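Local structure of Acarbose/maltose binding protein GacH (Streptomyces glaucescens, 3K01) at residues L120-A125 with S293-W298; G201-E206 with D402-L407; A221-K226 with T391-A396; T339-Y342 with S346-D349. The protein serves as the solute receptor of an ABC transporter, binding acarbose and an acarbose homolog, and probably also maltose. All coordinates share one frame; numbering follows the deposited sequence.

Interaction 1 of 4, residues L120-A125 with S293-W298; sequences LPQAAA and SPQGGW
The side-chain amide of Gln-295 and the peptide carbonyl of Gln-122 are the flat groups that meet here, and they do so face-on to the carbonyl. NE2 of Gln-295 stands above the carbonyl plane, 77° out of it, and donates to Gln-122 O at 3.0 Å. It lies nearly as close to the carbonyl carbon, with Gln-122 C 3.3 Å from Gln-295 NE2, and the donor is off either lone pair. The oxygen in turn sits slightly tilted from the amide plane of Gln-295. The other branch of that amide rests beside aliphatic carbon, Gln-295 OE1 lying 3.4 Å from Gln-122 CB; this buried oxygen has no hydrogen-bonding partner in the model.

Reach comes from an extended chain: with CG opposite the backbone N (chi1 179°), Gln-295 spans from strand to helix. Gln-122 bends its own amide away, where NE2 bonds to Ala-363 O. The bond thus ties the short helix 121-125 to strand 293-302, whose Pro-294 packs against helix 193-198 and whose Trp-298 lies near Arg-89 and Trp-94. This is consistent with the hinge region of the two-lobed bacterial solute-binding fold, where strands run from one lobe to the other.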
loop_
_atom_site.group_PDB
_atom_site.type_symbol
_atom_site.label_atom_id
_atom_site.label_comp_id
_atom_site.label_asym_id
_atom_site.label_seq_id
_atom_site.Cartn_x
_atom_site.Cartn_y
_atom_site.Cartn_z
ATOM N N LEU A 120 -7.021 -11.082 -5.241
ATOM C CA LEU A 120 -6.281 -11.351 -4.012
ATOM C C LEU A 120 -7.156 -11.021 -2.810
ATOM O O LEU A 120 -7.872 -10.028 -2.812
ATOM C CB LEU A 120 -5.008 -10.512 -3.981
ATOM C CG LEU A 120 -3.931 -10.908 -5.002
ATOM C CD1 LEU A 120 -2.875 -9.800 -5.095
ATOM C CD2 LEU A 120 -3.270 -12.255 -4.677
ATOM N N PRO A 121 -7.087 -11.846 -1.749
ATOM C CA PRO A 121 -8.068 -11.669 -0.658
ATOM C C PRO A 121 -7.964 -10.293 0.019
ATOM O O PRO A 121 -8.977 -9.670 0.363
ATOM C CB PRO A 121 -7.727 -12.815 0.308
ATOM C CG PRO A 121 -6.300 -13.139 0.004
ATOM C CD PRO A 121 -6.184 -12.981 -1.503
ATOM N N GLN A 122 -6.747 -9.782 0.174
ATOM C CA GLN A 122 -6.592 -8.483 0.800
ATOM C C GLN A 122 -7.214 -7.375 -0.056
ATOM O O GLN A 122 -7.802 -6.437 0.452
ATOM C CB GLN A 122 -5.111 -8.142 1.043
ATOM C CG GLN A 122 -4.382 -9.132 1.935
ATOM C CD GLN A 122 -3.695 -10.224 1.126
ATOM O OE1 GLN A 122 -4.110 -10.555 0.004
ATOM N NE2 GLN A 122 -2.626 -10.786 1.689
ATOM N N ALA A 123 -7.013 -7.476 -1.371
ATOM C CA ALA A 123 -7.553 -6.487 -2.294
ATOM C C ALA A 123 -9.082 -6.533 -2.287
ATOM O O ALA A 123 -9.721 -5.482 -2.202
ATOM C CB ALA A 123 -6.998 -6.715 -3.705
ATOM N N ALA A 124 -9.656 -7.736 -2.314
ATOM C CA ALA A 124 -11.122 -7.833 -2.169
ATOM C C ALA A 124 -11.608 -7.232 -0.864
ATOM O O ALA A 124 -12.604 -6.505 -0.834
ATOM C CB ALA A 124 -11.570 -9.287 -2.298
ATOM N N ALA A 125 -10.901 -7.529 0.220
ATOM C CA ALA A 125 -11.336 -7.025 1.513
ATOM C C ALA A 125 -11.340 -5.506 1.591
ATOM O O ALA A 125 -12.184 -4.906 2.248
ATOM C CB ALA A 125 -10.469 -7.611 2.600
ATOM N N SER A 293 3.435 -7.245 5.826
ATOM C CA SER A 293 3.724 -5.899 5.374
ATOM C C SER A 293 2.403 -5.186 5.108
ATOM O O SER A 293 1.400 -5.824 4.780
ATOM C CB SER A 293 4.594 -5.940 4.108
ATOM O OG SER A 293 4.052 -6.855 3.171
ATOM N N PRO A 294 2.362 -3.870 5.269
ATOM C CA PRO A 294 1.091 -3.176 5.084
ATOM C C PRO A 294 0.650 -3.130 3.627
ATOM O O PRO A 294 1.454 -3.167 2.697
ATOM C CB PRO A 294 1.382 -1.785 5.618
ATOM C CG PRO A 294 2.882 -1.605 5.364
ATOM C CD PRO A 294 3.462 -2.949 5.633
ATOM N N GLN A 295 -0.647 -2.956 3.439
ATOM C CA GLN A 295 -1.261 -3.028 2.109
ATOM C C GLN A 295 -1.565 -1.658 1.566
ATOM O O GLN A 295 -2.191 -0.843 2.245
ATOM C CB GLN A 295 -2.593 -3.742 2.262
ATOM C CG GLN A 295 -3.385 -3.883 0.968
ATOM C CD GLN A 295 -4.744 -4.479 1.200
ATOM O OE1 GLN A 295 -5.034 -4.979 2.274
ATOM N NE2 GLN A 295 -5.576 -4.473 0.159
ATOM N N GLY A 296 -1.137 -1.399 0.332
ATOM C CA GLY A 296 -1.532 -0.205 -0.387
ATOM C C GLY A 296 -2.195 -0.574 -1.706
ATOM O O GLY A 296 -2.486 -1.740 -1.988
ATOM N N GLY A 297 -2.428 0.452 -2.502
ATOM C CA GLY A 297 -2.999 0.253 -3.833
ATOM C C GLY A 297 -4.232 1.103 -4.049
ATOM O O GLY A 297 -4.563 2.008 -3.268
ATOM N N TRP A 298 -4.928 0.778 -5.133
ATOM C CA TRP A 298 -6.057 1.572 -5.621
ATOM C C TRP A 298 -7.174 0.654 -6.029
ATOM O O TRP A 298 -6.944 -0.425 -6.558
ATOM C CB TRP A 298 -5.654 2.418 -6.848
ATOM C CG TRP A 298 -4.636 3.489 -6.519
ATOM C CD1 TRP A 298 -3.278 3.364 -6.530
ATOM C CD2 TRP A 298 -4.915 4.806 -6.046
ATOM N NE1 TRP A 298 -2.701 4.542 -6.127
ATOM C CE2 TRP A 298 -3.680 5.448 -5.827
ATOM C CE3 TRP A 298 -6.103 5.528 -5.827
ATOM C CZ2 TRP A 298 -3.591 6.770 -5.375
ATOM C CZ3 TRP A 298 -6.022 6.836 -5.376
ATOM C CH2 TRP A 298 -4.767 7.443 -5.143
#

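Interaction 2 of 4, residues G201-E206 with D402-L407; sequences GDLVDE and DAYRKL
Leu-203 and Tyr-404 form the centre of this apolar contact, their side chains meeting at a slant. One methyl of the leucine touches the phenol oxygen, with Leu-203 CD2 3.5 Å from Tyr-404 OH, while its CB lies 4.0 Å from Tyr-404 CE2. The backbone of the same residue adds a third touch: Leu-203 O faces the edge of the ring, in its plane, at 4.0 Å from Tyr-404 CD2. Val-204 contributes a looser one, its CG1 approaching Tyr-404 CD2 obliquely at 4.3 Å. No hydrogen bond crosses between the two segments; the phenol oxygen finds its partner outside them.

In the next shell the far end of the phenol is held by a hydrogen bond from Tyr-404 OH to Leu-375 O, which limits the swing of the ring, and Pro-378 and Ile-379 of helix 376-387 pack against it. The leucine is positioned through its backbone: Leu-203 N donates to Asp-202 OD1 at 2.8 Å, reaching the anti side of the carboxylate, while Leu-203 also pairs with Thr-212 by backbone hydrogen bonding and its side chain meets Leu-193 and Leu-196.

The contact lays the start of a β-hairpin, strands 204-205 and 210-211, against the last turns of the C-terminal helix 393-407, with an aromatic side chain from that helix reaching in to the junction.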
loop_
_atom_site.group_PDB
_atom_site.type_symbol
_atom_site.label_atom_id
_atom_site.label_comp_id
_atom_site.label_asym_id
_atom_site.label_seq_id
_atom_site.Cartn_x
_atom_site.Cartn_y
_atom_site.Cartn_z
ATOM N N GLY A 201 1.042 -8.529 15.869
ATOM C CA GLY A 201 0.148 -7.472 16.343
ATOM C C GLY A 201 -0.666 -6.816 15.248
ATOM O O GLY A 201 -0.523 -7.139 14.057
ATOM N N ASP A 202 -1.562 -5.917 15.642
ATOM C CA ASP A 202 -2.378 -5.159 14.705
ATOM C C ASP A 202 -2.942 -3.952 15.432
ATOM O O ASP A 202 -2.843 -3.848 16.667
ATOM C CB ASP A 202 -3.518 -6.002 14.124
ATOM C CG ASP A 202 -3.853 -5.630 12.691
ATOM O OD1 ASP A 202 -3.638 -4.476 12.270
ATOM O OD2 ASP A 202 -4.407 -6.517 11.998
ATOM N N LEU A 203 -3.551 -3.047 14.674
ATOM C CA LEU A 203 -3.968 -1.759 15.191
ATOM C C LEU A 203 -5.242 -1.868 16.021
ATOM O O LEU A 203 -5.289 -1.455 17.190
ATOM C CB LEU A 203 -4.143 -0.770 14.023
ATOM C CG LEU A 203 -2.883 -0.576 13.171
ATOM C CD1 LEU A 203 -3.173 0.399 12.019
ATOM C CD2 LEU A 203 -1.696 -0.095 14.001
ATOM N N VAL A 204 -6.277 -2.453 15.422
ATOM C CA VAL A 204 -7.563 -2.640 16.086
ATOM C C VAL A 204 -8.184 -3.948 15.660
ATOM O O VAL A 204 -7.833 -4.525 14.617
ATOM C CB VAL A 204 -8.573 -1.501 15.780
ATOM C CG1 VAL A 204 -8.056 -0.180 16.223
ATOM C CG2 VAL A 204 -8.943 -1.480 14.283
ATOM N N ASP A 205 -9.107 -4.415 16.492
ATOM C CA ASP A 205 -9.987 -5.521 16.146
ATOM C C ASP A 205 -11.357 -4.888 15.836
ATOM O O ASP A 205 -12.108 -4.542 16.745
ATOM C CB ASP A 205 -10.043 -6.493 17.329
ATOM C CG ASP A 205 -10.886 -7.731 17.055
ATOM O OD1 ASP A 205 -11.659 -7.748 16.075
ATOM O OD2 ASP A 205 -10.764 -8.680 17.853
ATOM N N GLU A 206 -11.654 -4.694 14.552
ATOM C CA GLU A 206 -12.926 -4.086 14.140
ATOM C C GLU A 206 -14.099 -4.902 14.658
ATOM O O GLU A 206 -15.020 -4.360 15.262
ATOM C CB GLU A 206 -13.048 -4.027 12.615
ATOM C CG GLU A 206 -11.852 -3.514 11.850
ATOM C CD GLU A 206 -12.122 -3.498 10.362
ATOM O OE1 GLU A 206 -11.264 -3.985 9.584
ATOM O OE2 GLU A 206 -13.220 -3.019 9.971
ATOM N N ASP A 402 -4.151 4.943 23.790
ATOM C CA ASP A 402 -4.988 6.003 24.334
ATOM C C ASP A 402 -5.449 6.926 23.224
ATOM O O ASP A 402 -6.612 7.332 23.201
ATOM C CB ASP A 402 -4.246 6.810 25.395
ATOM C CG ASP A 402 -4.100 6.068 26.702
ATOM O OD1 ASP A 402 -4.680 4.971 26.854
ATOM O OD2 ASP A 402 -3.394 6.598 27.583
ATOM N N ALA A 403 -4.547 7.275 22.300
ATOM C CA ALA A 403 -4.916 8.130 21.190
ATOM C C ALA A 403 -5.975 7.410 20.349
ATOM O O ALA A 403 -6.935 8.047 19.877
ATOM C CB ALA A 403 -3.687 8.489 20.350
ATOM N N TYR A 404 -5.838 6.100 20.150
ATOM C CA TYR A 404 -6.849 5.366 19.362
ATOM C C TYR A 404 -8.207 5.358 20.069
ATOM O O TYR A 404 -9.238 5.561 19.411
ATOM C CB TYR A 404 -6.430 3.933 19.080
ATOM C CG TYR A 404 -5.348 3.768 18.027
ATOM C CD1 TYR A 404 -4.618 4.849 17.543
ATOM C CD2 TYR A 404 -5.039 2.512 17.567
ATOM C CE1 TYR A 404 -3.608 4.638 16.579
ATOM C CE2 TYR A 404 -4.034 2.307 16.621
ATOM C CZ TYR A 404 -3.351 3.372 16.125
ATOM O OH TYR A 404 -2.364 3.175 15.185
ATOM N N ARG A 405 -8.246 5.139 21.386
ATOM C CA ARG A 405 -9.528 5.162 22.112
ATOM C C ARG A 405 -10.184 6.537 22.023
ATOM O O ARG A 405 -11.411 6.653 21.955
ATOM C CB ARG A 405 -9.348 4.704 23.566
ATOM C CG ARG A 405 -8.962 3.240 23.644
ATOM C CD ARG A 405 -8.804 2.667 25.058
ATOM N NE ARG A 405 -8.287 1.297 24.962
ATOM C CZ ARG A 405 -6.992 0.982 24.934
ATOM N NH1 ARG A 405 -6.074 1.928 25.055
ATOM N NH2 ARG A 405 -6.614 -0.283 24.826
ATOM N N LYS A 406 -9.384 7.592 21.997
ATOM C CA LYS A 406 -9.933 8.937 21.864
ATOM C C LYS A 406 -10.495 9.188 20.461
ATOM O O LYS A 406 -11.535 9.850 20.312
ATOM C CB LYS A 406 -8.875 9.980 22.214
ATOM C CG LYS A 406 -8.634 10.117 23.701
ATOM C CD LYS A 406 -7.471 11.052 23.982
ATOM C CE LYS A 406 -7.465 11.506 25.442
ATOM N NZ LYS A 406 -6.999 10.443 26.374
ATOM N N LEU A 407 -9.826 8.661 19.435
ATOM C CA LEU A 407 -10.261 8.769 18.031
ATOM C C LEU A 407 -11.497 7.921 17.727
ATOM O O LEU A 407 -12.351 8.317 16.913
ATOM C CB LEU A 407 -9.148 8.265 17.098
ATOM C CG LEU A 407 -7.980 9.198 16.890
ATOM C CD1 LEU A 407 -6.889 8.382 16.213
ATOM C CD2 LEU A 407 -8.398 10.427 16.064
#

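Interaction 3 of 4, residues A221-K226 with T391-A396; sequences AYRVIK and TSPDEA
Backbones come close where Tyr-222, within helix 216-230, passes Pro-393 in the first turn of helix 393-407: their CA atoms are 5.0 Å apart. Ser-392 is the N-cap of the second helix, its OG accepting a weak hydrogen bond from Glu-395 N, and the proline follows directly, a place where a missing amide hydrogen costs nothing. On the other helix the bond from Lys-226 N to Tyr-222 O is weak and long.

The proline ring lies against the backbone of the facing helix, Pro-393 CG being 3.6 Å from Arg-223 CA, and it also packs on Val-219. Pro-393 CB meets Tyr-222 CB at 3.9 Å. This is helix-to-helix packing in which the start of the C-terminal helix is seated on an earlier one, far along the sequence.

One turn further on, Ala-396 places its methyl over a face of the tyrosine ring in a CH-pi contact: Ala-396 CB is 3.8 Å from the Tyr-222 ring centroid and 8° off the normal. The ring is brought there by CG standing opposite the carbonyl carbon (chi1 -75°). The hydrogen bond between Tyr-222 OH and Thr-400 OG1 holds its far end, while contact with Ala-396 and stacking with Phe-192 limit its rotation. At the solvent margin Arg-223 gives its aliphatic root to the contact, with Arg-223 CB 3.9 Å from Pro-393 CG.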
loop_
_atom_site.group_PDB
_atom_site.type_symbol
_atom_site.label_atom_id
_atom_site.label_comp_id
_atom_site.label_asym_id
_atom_site.label_seq_id
_atom_site.Cartn_x
_atom_site.Cartn_y
_atom_site.Cartn_z
ATOM N N ALA A 221 6.826 -4.467 19.347
ATOM C CA ALA A 221 7.181 -3.830 18.077
ATOM C C ALA A 221 7.977 -2.542 18.295
ATOM O O ALA A 221 8.980 -2.299 17.590
ATOM C CB ALA A 221 5.943 -3.570 17.272
ATOM N N TYR A 222 7.539 -1.698 19.237
ATOM C CA TYR A 222 8.346 -0.534 19.558
ATOM C C TYR A 222 9.727 -0.927 20.100
ATOM O O TYR A 222 10.728 -0.246 19.816
ATOM C CB TYR A 222 7.604 0.390 20.525
ATOM C CG TYR A 222 6.481 1.199 19.910
ATOM C CD1 TYR A 222 6.745 2.207 18.987
ATOM C CD2 TYR A 222 5.146 0.971 20.279
ATOM C CE1 TYR A 222 5.717 2.983 18.461
ATOM C CE2 TYR A 222 4.117 1.746 19.750
ATOM C CZ TYR A 222 4.413 2.732 18.830
ATOM O OH TYR A 222 3.436 3.543 18.290
ATOM N N ARG A 223 9.791 -2.003 20.886
ATOM C CA ARG A 223 11.085 -2.475 21.387
ATOM C C ARG A 223 11.991 -2.936 20.254
ATOM O O ARG A 223 13.187 -2.676 20.280
ATOM C CB ARG A 223 10.879 -3.598 22.396
ATOM C CG ARG A 223 12.139 -3.971 23.167
ATOM C CD ARG A 223 11.858 -4.977 24.263
ATOM N NE ARG A 223 10.996 -4.402 25.287
ATOM C CZ ARG A 223 9.790 -4.861 25.620
ATOM N NH1 ARG A 223 9.267 -5.929 25.014
ATOM N NH2 ARG A 223 9.119 -4.252 26.583
ATOM N N VAL A 224 11.436 -3.634 19.270
ATOM C CA VAL A 224 12.247 -4.143 18.146
ATOM C C VAL A 224 12.922 -3.015 17.393
ATOM O O VAL A 224 14.120 -3.105 17.069
ATOM C CB VAL A 224 11.352 -4.968 17.175
ATOM C CG1 VAL A 224 12.024 -5.171 15.789
ATOM C CG2 VAL A 224 10.986 -6.301 17.785
ATOM N N ILE A 225 12.203 -1.939 17.111
ATOM C CA ILE A 225 12.817 -0.892 16.308
ATOM C C ILE A 225 13.952 -0.217 17.075
ATOM O O ILE A 225 14.999 0.097 16.505
ATOM C CB ILE A 225 11.790 0.139 15.748
ATOM C CG1 ILE A 225 11.135 1.001 16.856
ATOM C CG2 ILE A 225 10.760 -0.560 14.856
ATOM C CD1 ILE A 225 10.255 2.108 16.293
ATOM N N LYS A 226 13.756 -0.007 18.375
ATOM C CA LYS A 226 14.830 0.603 19.164
ATOM C C LYS A 226 16.031 -0.333 19.303
ATOM O O LYS A 226 17.178 0.122 19.246
ATOM C CB LYS A 226 14.284 0.975 20.542
ATOM C CG LYS A 226 15.247 1.818 21.422
ATOM C CD LYS A 226 15.766 3.043 20.707
ATOM C CE LYS A 226 16.415 4.028 21.675
ATOM N NZ LYS A 226 17.183 5.109 20.965
ATOM N N THR A 391 10.964 7.983 25.064
ATOM C CA THR A 391 9.794 7.223 25.503
ATOM C C THR A 391 10.100 5.739 25.400
ATOM O O THR A 391 10.603 5.268 24.367
ATOM C CB THR A 391 8.600 7.583 24.613
ATOM O OG1 THR A 391 8.385 8.987 24.718
ATOM C CG2 THR A 391 7.346 6.809 24.995
ATOM N N SER A 392 9.771 4.980 26.447
ATOM C CA SER A 392 9.945 3.535 26.425
ATOM C C SER A 392 8.889 2.876 25.537
ATOM O O SER A 392 7.805 3.421 25.347
ATOM C CB SER A 392 9.828 2.979 27.844
ATOM O OG SER A 392 8.496 3.126 28.336
ATOM N N PRO A 393 9.185 1.689 25.024
ATOM C CA PRO A 393 8.186 0.918 24.288
ATOM C C PRO A 393 6.832 0.786 24.985
ATOM O O PRO A 393 5.798 0.913 24.325
ATOM C CB PRO A 393 8.870 -0.444 24.108
ATOM C CG PRO A 393 10.302 -0.065 23.958
ATOM C CD PRO A 393 10.507 1.032 24.977
ATOM N N ASP A 394 6.802 0.539 26.283
ATOM C CA ASP A 394 5.511 0.336 26.926
ATOM C C ASP A 394 4.723 1.641 26.938
ATOM O O ASP A 394 3.521 1.630 26.672
ATOM C CB ASP A 394 5.692 -0.168 28.352
ATOM C CG ASP A 394 4.368 -0.466 29.004
ATOM O OD1 ASP A 394 3.835 -1.545 28.724
ATOM O OD2 ASP A 394 3.860 0.386 29.748
ATOM N N GLU A 395 5.361 2.754 27.275
ATOM C CA GLU A 395 4.650 4.028 27.301
ATOM C C GLU A 395 4.240 4.415 25.881
ATOM O O GLU A 395 3.153 4.965 25.679
ATOM C CB GLU A 395 5.487 5.147 27.931
ATOM C CG GLU A 395 4.697 6.444 28.117
ATOM C CD GLU A 395 5.465 7.569 28.751
ATOM O OE1 GLU A 395 6.711 7.546 28.715
ATOM O OE2 GLU A 395 4.814 8.496 29.296
ATOM N N ALA A 396 5.096 4.143 24.892
ATOM C CA ALA A 396 4.744 4.428 23.496
ATOM C C ALA A 396 3.491 3.666 23.089
ATOM O O ALA A 396 2.595 4.228 22.459
ATOM C CB ALA A 396 5.887 4.054 22.566
#

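Interaction 4 of 4, residues T339-Y342 with S346-D349; sequences TSVY and SVAD
Val-347 has the largest share of the buried surface, ahead of Tyr-342 and Val-341, and packs against both. Its isopropyl group presses against a backbone carbonyl: Val-341 O lies 3.2 Å from Val-347 CB and 3.3 Å from Val-347 CG1, a tight fit of an oxygen against aliphatic carbon. The two methyls then divide the work. With CG1 opposite the backbone N (chi1 173°), that branch reaches over toward the next residue and stops 3.8 Å from Tyr-342 CA, while CG2 turns to the other valine, where Val-347 CG2 and Val-341 CG1 are 3.9 Å apart.

Tyr-342 enters chiefly through its backbone. Its side chain sets off away from segment 346-349, and its ring is approached obliquely, Val-347 CG1 standing 4.4 Å from Tyr-342 CD1. Beyond the valine, the carbonyl Tyr-342 O lies 3.5 Å from Ala-348 CB at the exposed margin. The ring has its own support: Tyr-342 OH is hydrogen-bonded to Pro-336 O, Lys-357 makes a cation-pi contact with it, and Val-353 packs against both Tyr-342 and Val-347. Val-341, for its part, has Ala-322, Gln-325 and Gln-326 as further neighbours.

The join is made by side chains of 346-349 lying against backbone and side-chain atoms of 339-342, without a hydrogen bond. It is a compact chain reversal: a single turn with helical backbone angles, followed after two residues by the short helix 345-348, folded back so that Val-341 packs on helix 322-332 and Val-347 on helix 351-360.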
loop_
_atom_site.group_PDB
_atom_site.type_symbol
_atom_site.label_atom_id
_atom_site.label_comp_id
_atom_site.label_asym_id
_atom_site.label_seq_id
_atom_site.Cartn_x
_atom_site.Cartn_y
_atom_site.Cartn_z
ATOM N N THR A 339 -5.720 -12.805 -9.459
ATOM C CA THR A 339 -4.755 -13.893 -9.413
ATOM C C THR A 339 -4.479 -14.458 -10.809
ATOM O O THR A 339 -3.344 -14.816 -11.127
ATOM C CB THR A 339 -5.182 -14.994 -8.425
ATOM O OG1 THR A 339 -6.396 -15.591 -8.882
ATOM C CG2 THR A 339 -5.410 -14.425 -7.047
ATOM N N SER A 340 -5.500 -14.480 -11.653
ATOM C CA SER A 340 -5.362 -15.009 -13.012
ATOM C C SER A 340 -4.354 -14.226 -13.823
ATOM O O SER A 340 -3.654 -14.799 -14.685
ATOM C CB SER A 340 -6.709 -15.014 -13.750
ATOM O OG SER A 340 -7.204 -13.695 -13.994
ATOM N N VAL A 341 -4.260 -12.915 -13.572
ATOM C CA VAL A 341 -3.419 -12.074 -14.407
ATOM C C VAL A 341 -1.934 -12.374 -14.171
ATOM O O VAL A 341 -1.119 -12.261 -15.078
ATOM C CB VAL A 341 -3.756 -10.587 -14.169
ATOM C CG1 VAL A 341 -2.831 -9.663 -14.937
ATOM C CG2 VAL A 341 -5.208 -10.326 -14.599
ATOM N N TYR A 342 -1.587 -12.817 -12.964
ATOM C CA TYR A 342 -0.202 -13.201 -12.662
ATOM C C TYR A 342 0.267 -14.413 -13.449
ATOM O O TYR A 342 1.465 -14.646 -13.542
ATOM C CB TYR A 342 -0.022 -13.449 -11.148
ATOM C CG TYR A 342 -0.010 -12.165 -10.344
ATOM C CD1 TYR A 342 1.162 -11.441 -10.190
ATOM C CD2 TYR A 342 -1.172 -11.681 -9.748
ATOM C CE1 TYR A 342 1.175 -10.249 -9.462
ATOM C CE2 TYR A 342 -1.172 -10.525 -9.000
ATOM C CZ TYR A 342 0.006 -9.804 -8.862
ATOM O OH TYR A 342 0.039 -8.638 -8.144
ATOM N N SER A 346 3.568 -12.487 -19.888
ATOM C CA SER A 346 4.131 -11.145 -19.894
ATOM C C SER A 346 3.997 -10.440 -18.547
ATOM O O SER A 346 4.672 -9.428 -18.307
ATOM C CB SER A 346 3.466 -10.289 -20.967
ATOM O OG SER A 346 2.054 -10.306 -20.797
ATOM N N VAL A 347 3.117 -10.960 -17.694
ATOM C CA VAL A 347 2.932 -10.435 -16.341
ATOM C C VAL A 347 3.897 -11.144 -15.407
ATOM O O VAL A 347 4.625 -10.495 -14.650
ATOM C CB VAL A 347 1.482 -10.544 -15.892
ATOM C CG1 VAL A 347 1.345 -10.145 -14.418
ATOM C CG2 VAL A 347 0.601 -9.654 -16.788
ATOM N N ALA A 348 3.949 -12.466 -15.487
ATOM C CA ALA A 348 4.836 -13.255 -14.648
ATOM C C ALA A 348 6.289 -12.862 -14.804
ATOM O O ALA A 348 7.060 -12.968 -13.839
ATOM C CB ALA A 348 4.675 -14.706 -14.988
ATOM N N ASP A 349 6.694 -12.430 -15.996
ATOM C CA ASP A 349 8.084 -12.020 -16.197
ATOM C C ASP A 349 8.319 -10.516 -16.133
ATOM O O ASP A 349 9.400 -10.038 -16.440
ATOM C CB ASP A 349 8.699 -12.660 -17.452
ATOM C CG ASP A 349 8.118 -12.126 -18.723
ATOM O OD1 ASP A 349 7.363 -11.138 -18.706
ATOM O OD2 ASP A 349 8.430 -12.732 -19.792
#

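Interactions 2 and 3 share helix 393-407, one at its last turns and the other at its first; their centres are about 17 Å apart, and in sequence interaction 3 is nested inside the loop that interaction 2 closes. Interaction 1 lies nearest the middle of the molecule, about 7 Å from the chain centre, and touches interaction 4 by packing between Leu-120 CD2 and Thr-339 CG2 at 3.9 Å. Interaction 4 lies on the opposite side of the chain's centre from interactions 2 and 3, with centres about 37 Å and about 40 Å away. The central strand contact thus stands between two peripheral regions, consistent with a hinge of a two-lobed receptor whose solute binds between the lobes.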